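Local coordinates for protein putative NADPH-dependent oxidoreductase (Desulfitobacterium hafniense DCB-2, PDB 3DB2) that is a putative NADPH-dependent oxidoreductase of the GFO/IDH/MocA type, probably binding its dinucleotide cofactor through an N-terminal Rossmann-fold domain, at residues L32-R43 against Y50-L61. Residues are numbered along the deposited sequence; the frame is centred on the assembly and turned at random.
Sequences LVTCYSRTEDKR and YNCAGDATMEAL
Y36 lies in a tightly packed part of this contact, its ring wedged against the start of helix 58-62. With CG anti to the backbone N (chi1 178°), the ring reaches over to selenomethionine M58, whose CG makes a CH-pi contact with one face, 4.0 Å from the ring centroid. The selenium comes in obliquely, in a Met-aromatic contact, and stands 3.5 Å from CD2 of Y36. Carbonyls D55 O and A56 O line the ring edge, while L61 CD1 presses on Y36 CB at 3.4 Å. Were Y36 an alanine, a gap beside M58 and L61 would probably open, and the water at A56 O would lose its hydroxyl partner. Two residues earlier on strand 30-36, T34 OG1 donates to D55 OD2 (2.7 Å), meeting it from above the carboxylate plane; D55 OD2 also forms a salt bridge with R64 NE, so this one oxygen of a buried carboxylate has two partners. Strand 30-36, helix 40-50 and strand 53-54 form a beta-alpha-beta unit of the Rossmann fold, in which the short, weakly bonded strand 53-54 is an edge strand of the chain's parallel sheet. Clear backbone bonds run from A53 N to V33 O and from D55 N to C35 O (2.9 Å), the latter almost in line with the carbonyl. Packing thins toward L32, where CG touches C52 SG at 3.8 Å and CD2 grazes Y50 CB, and a water bridges L32 O to N51 O. Toward solvent, beside the exposed A56, R43 in one of its two conformers appears to lay its guanidinium over D55 O, a placement that remains doubtful.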
loop_
_atom_site.group_PDB
_atom_site.type_symbol
_atom_site.label_atom_id
_atom_site.label_comp_id
_atom_site.label_asym_id
_atom_site.label_seq_id
_atom_site.Cartn_x
_atom_site.Cartn_y
_atom_site.Cartn_z
ATOM N N LEU C 32 -24.250 -2.364 34.589
ATOM C CA LEU C 32 -25.274 -1.779 33.729
ATOM C C LEU C 32 -26.563 -1.565 34.529
ATOM O O LEU C 32 -27.178 -2.548 34.944
ATOM C CB LEU C 32 -25.515 -2.654 32.528
ATOM C CG LEU C 32 -26.398 -2.307 31.344
ATOM C CD1 LEU C 32 -26.326 -0.885 30.838
ATOM C CD2 LEU C 32 -26.027 -3.219 30.165
ATOM N N VAL C 33 -26.926 -0.306 34.693
ATOM C CA VAL C 33 -28.068 0.195 35.431
ATOM C C VAL C 33 -29.301 0.374 34.558
ATOM O O VAL C 33 -30.418 -0.098 34.815
ATOM C CB VAL C 33 -27.738 1.578 36.052
ATOM C CG1 VAL C 33 -28.975 2.130 36.748
ATOM C CG2 VAL C 33 -26.571 1.536 37.011
ATOM N N THR C 34 -29.167 1.075 33.425
ATOM C CA THR C 34 -30.333 1.339 32.604
ATOM C C THR C 34 -29.904 1.522 31.157
ATOM O O THR C 34 -28.722 1.439 30.802
ATOM C CB THR C 34 -31.105 2.552 33.162
ATOM O OG1 THR C 34 -32.373 2.654 32.519
ATOM C CG2 THR C 34 -30.341 3.844 32.920
ATOM N N CYS C 35 -30.889 1.757 30.311
ATOM C CA CYS C 35 -30.733 1.976 28.889
ATOM C C CYS C 35 -31.812 2.912 28.362
ATOM O O CYS C 35 -32.931 3.093 28.893
ATOM C CB CYS C 35 -30.716 0.617 28.194
ATOM S SG CYS C 35 -32.383 -0.109 28.012
ATOM N N TYR C 36 -31.468 3.572 27.264
ATOM C CA TYR C 36 -32.377 4.445 26.525
ATOM C C TYR C 36 -32.221 4.183 25.028
ATOM O O TYR C 36 -31.101 4.013 24.582
ATOM C CB TYR C 36 -32.106 5.908 26.883
ATOM C CG TYR C 36 -32.997 6.830 26.083
ATOM C CD1 TYR C 36 -34.327 7.023 26.427
ATOM C CD2 TYR C 36 -32.486 7.491 24.974
ATOM C CE1 TYR C 36 -35.144 7.866 25.687
ATOM C CE2 TYR C 36 -33.289 8.336 24.227
ATOM C CZ TYR C 36 -34.607 8.519 24.591
ATOM O OH TYR C 36 -35.401 9.358 23.835
ATOM N N SER C 37 -33.336 4.153 24.332
ATOM C CA SER C 37 -33.576 4.266 22.909
ATOM C C SER C 37 -34.854 5.071 22.700
ATOM O O SER C 37 -35.641 5.132 23.647
ATOM C CB SER C 37 -33.714 2.900 22.239
ATOM O OG SER C 37 -32.769 2.738 21.187
ATOM N N ARG C 38 -35.058 5.668 21.541
ATOM C CA ARG C 38 -36.320 6.391 21.322
ATOM C C ARG C 38 -37.492 5.415 21.280
ATOM O O ARG C 38 -38.580 5.630 21.821
ATOM C CB ARG C 38 -36.227 7.228 20.054
ATOM C CG ARG C 38 -35.030 8.169 19.992
ATOM C CD ARG C 38 -34.305 8.115 18.650
ATOM N NE ARG C 38 -32.988 7.472 18.771
ATOM C CZ ARG C 38 -32.252 7.143 17.708
ATOM N NH1 ARG C 38 -32.727 7.402 16.489
ATOM N NH2 ARG C 38 -31.066 6.567 17.850
ATOM N N THR C 39 -37.248 4.275 20.628
ATOM C CA THR C 39 -38.211 3.194 20.502
ATOM C C THR C 39 -38.292 2.317 21.746
ATOM O O THR C 39 -37.284 1.694 22.076
ATOM C CB THR C 39 -37.826 2.270 19.319
ATOM O OG1 THR C 39 -37.738 3.059 18.126
ATOM C CG2 THR C 39 -38.876 1.194 19.112
ATOM N N GLU C 40 -39.477 2.284 22.342
ATOM C CA GLU C 40 -39.851 1.487 23.496
ATOM C C GLU C 40 -39.426 0.025 23.326
ATOM O O GLU C 40 -38.860 -0.607 24.216
ATOM C CB GLU C 40 -41.367 1.525 23.775
ATOM C CG GLU C 40 -41.940 0.304 24.463
ATOM C CD GLU C 40 -43.256 0.526 25.184
ATOM O OE1 GLU C 40 -44.334 0.521 24.547
ATOM O OE2 GLU C 40 -43.256 0.705 26.425
ATOM N N ASP C 41 -39.711 -0.526 22.154
ATOM C CA ASP C 41 -39.366 -1.903 21.849
ATOM C C ASP C 41 -37.851 -2.088 21.934
ATOM O O ASP C 41 -37.368 -3.071 22.495
ATOM C CB ASP C 41 -39.916 -2.207 20.460
ATOM C CG ASP C 41 -41.408 -2.521 20.513
ATOM O OD1 ASP C 41 -41.960 -2.703 21.623
ATOM O OD2 ASP C 41 -42.033 -2.583 19.439
ATOM N N LYS C 42 -37.100 -1.132 21.378
ATOM C CA LYS C 42 -35.634 -1.258 21.473
ATOM C C LYS C 42 -35.235 -1.297 22.938
ATOM O O LYS C 42 -34.343 -2.033 23.368
ATOM C CB LYS C 42 -34.974 -0.142 20.688
ATOM C CG LYS C 42 -34.464 -0.513 19.307
ATOM C CD LYS C 42 -34.228 0.707 18.450
ATOM C CE LYS C 42 -34.243 0.436 16.962
ATOM N NZ LYS C 42 -33.717 1.606 16.194
ATOM N N ARG C 43 -35.885 -0.510 23.801
ATOM C CA ARG C 43 -35.482 -0.542 25.207
ATOM C C ARG C 43 -35.973 -1.842 25.826
ATOM O O ARG C 43 -35.339 -2.408 26.714
ATOM C CB ARG C 43 -36.033 0.638 25.989
ATOM C CG ARG C 43 -35.554 1.990 25.482
ATOM C CD ARG C 43 -36.573 2.673 24.594
ATOM N NE ARG C 43 -37.796 3.024 25.313
ATOM C CZ ARG C 43 -38.515 4.123 25.261
ATOM N NH1 ARG C 43 -38.201 5.143 24.483
ATOM N NH2 ARG C 43 -39.601 4.175 26.029
ATOM N N TYR C 50 -30.030 -7.846 29.021
ATOM C CA TYR C 50 -28.944 -7.584 29.967
ATOM C C TYR C 50 -29.516 -7.346 31.341
ATOM O O TYR C 50 -28.842 -7.121 32.346
ATOM C CB TYR C 50 -28.108 -6.412 29.413
ATOM C CG TYR C 50 -27.541 -6.777 28.050
ATOM C CD1 TYR C 50 -26.462 -7.665 27.967
ATOM C CD2 TYR C 50 -28.037 -6.270 26.872
ATOM C CE1 TYR C 50 -25.921 -8.020 26.747
ATOM C CE2 TYR C 50 -27.501 -6.619 25.648
ATOM C CZ TYR C 50 -26.436 -7.509 25.597
ATOM O OH TYR C 50 -25.895 -7.855 24.381
ATOM N N ASN C 51 -30.852 -7.416 31.478
ATOM C CA ASN C 51 -31.447 -7.214 32.797
ATOM C C ASN C 51 -31.074 -5.915 33.501
ATOM O O ASN C 51 -30.531 -5.831 34.606
ATOM C CB ASN C 51 -31.067 -8.361 33.748
ATOM C CG ASN C 51 -32.350 -8.637 34.549
ATOM O OD1 ASN C 51 -33.359 -8.957 33.913
ATOM N ND2 ASN C 51 -32.259 -8.481 35.858
ATOM N N CYS C 52 -31.370 -4.794 32.862
ATOM C CA CYS C 52 -31.211 -3.505 33.552
ATOM C C CYS C 52 -32.563 -2.800 33.470
ATOM O O CYS C 52 -33.506 -3.470 33.014
ATOM C CB CYS C 52 -30.092 -2.723 32.897
ATOM S SG CYS C 52 -30.229 -2.575 31.098
ATOM N N ALA C 53 -32.633 -1.537 33.874
ATOM C CA ALA C 53 -33.799 -0.712 33.665
ATOM C C ALA C 53 -33.808 -0.168 32.236
ATOM O O ALA C 53 -32.861 -0.213 31.461
ATOM C CB ALA C 53 -33.885 0.449 34.657
ATOM N N GLY C 54 -34.937 0.377 31.841
ATOM C CA GLY C 54 -35.116 1.122 30.604
ATOM C C GLY C 54 -35.741 2.461 31.000
ATOM O O GLY C 54 -36.551 2.557 31.928
ATOM N N ASP C 55 -35.367 3.534 30.321
ATOM C CA ASP C 55 -35.951 4.830 30.691
ATOM C C ASP C 55 -36.708 5.375 29.495
ATOM O O ASP C 55 -36.248 5.307 28.356
ATOM C CB ASP C 55 -34.827 5.719 31.188
ATOM C CG ASP C 55 -34.467 5.437 32.631
ATOM O OD1 ASP C 55 -35.392 5.484 33.454
ATOM O OD2 ASP C 55 -33.287 5.188 32.953
ATOM N N ALA C 56 -37.897 5.922 29.733
ATOM C CA ALA C 56 -38.731 6.462 28.668
ATOM C C ALA C 56 -38.146 7.745 28.084
ATOM O O ALA C 56 -38.386 8.068 26.921
ATOM C CB ALA C 56 -40.133 6.710 29.192
ATOM N N THR C 57 -37.405 8.491 28.892
ATOM C CA THR C 57 -36.878 9.781 28.469
ATOM C C THR C 57 -35.417 9.931 28.884
ATOM O O THR C 57 -34.951 9.295 29.837
ATOM C CB THR C 57 -37.744 10.889 29.089
ATOM O OG1 THR C 57 -37.929 10.613 30.482
ATOM C CG2 THR C 57 -39.158 10.854 28.521
HETATM N N MSE C 58 -34.688 10.780 28.178
HETATM C CA MSE C 58 -33.266 10.965 28.517
HETATM C C MSE C 58 -33.160 11.562 29.914
HETATM O O MSE C 58 -32.232 11.266 30.652
HETATM C CB MSE C 58 -32.640 11.920 27.486
HETATM C CG MSE C 58 -32.077 11.196 26.264
HETATM SE SE MSE C 58 -30.705 9.891 26.747
HETATM C CE MSE C 58 -29.270 11.192 26.985
ATOM N N GLU C 59 -34.123 12.424 30.241
ATOM C CA GLU C 59 -34.124 13.121 31.532
ATOM C C GLU C 59 -34.199 12.106 32.661
ATOM O O GLU C 59 -33.593 12.156 33.728
ATOM C CB GLU C 59 -35.294 14.103 31.512
ATOM C CG GLU C 59 -35.163 15.264 30.549
ATOM C CD GLU C 59 -35.291 14.955 29.075
ATOM O OE1 GLU C 59 -36.090 14.086 28.657
ATOM O OE2 GLU C 59 -34.573 15.613 28.286
ATOM N N ALA C 60 -34.957 11.057 32.431
ATOM C CA ALA C 60 -35.264 10.026 33.415
ATOM C C ALA C 60 -33.984 9.231 33.669
ATOM O O ALA C 60 -33.627 8.837 34.773
ATOM C CB ALA C 60 -36.399 9.159 32.919
ATOM N N LEU C 61 -33.263 9.005 32.560
ATOM C CA LEU C 61 -31.970 8.294 32.664
ATOM C C LEU C 61 -30.987 9.160 33.430
ATOM O O LEU C 61 -30.300 8.733 34.364
ATOM C CB LEU C 61 -31.488 7.945 31.263
ATOM C CG LEU C 61 -30.229 7.110 31.055
ATOM C CD1 LEU C 61 -30.397 6.302 29.778
ATOM C CD2 LEU C 61 -29.029 8.038 31.024
HETATM O O HOH W 1 -28.776 -4.537 36.321
HETATM O O HOH W 2 -38.114 9.604 24.437
#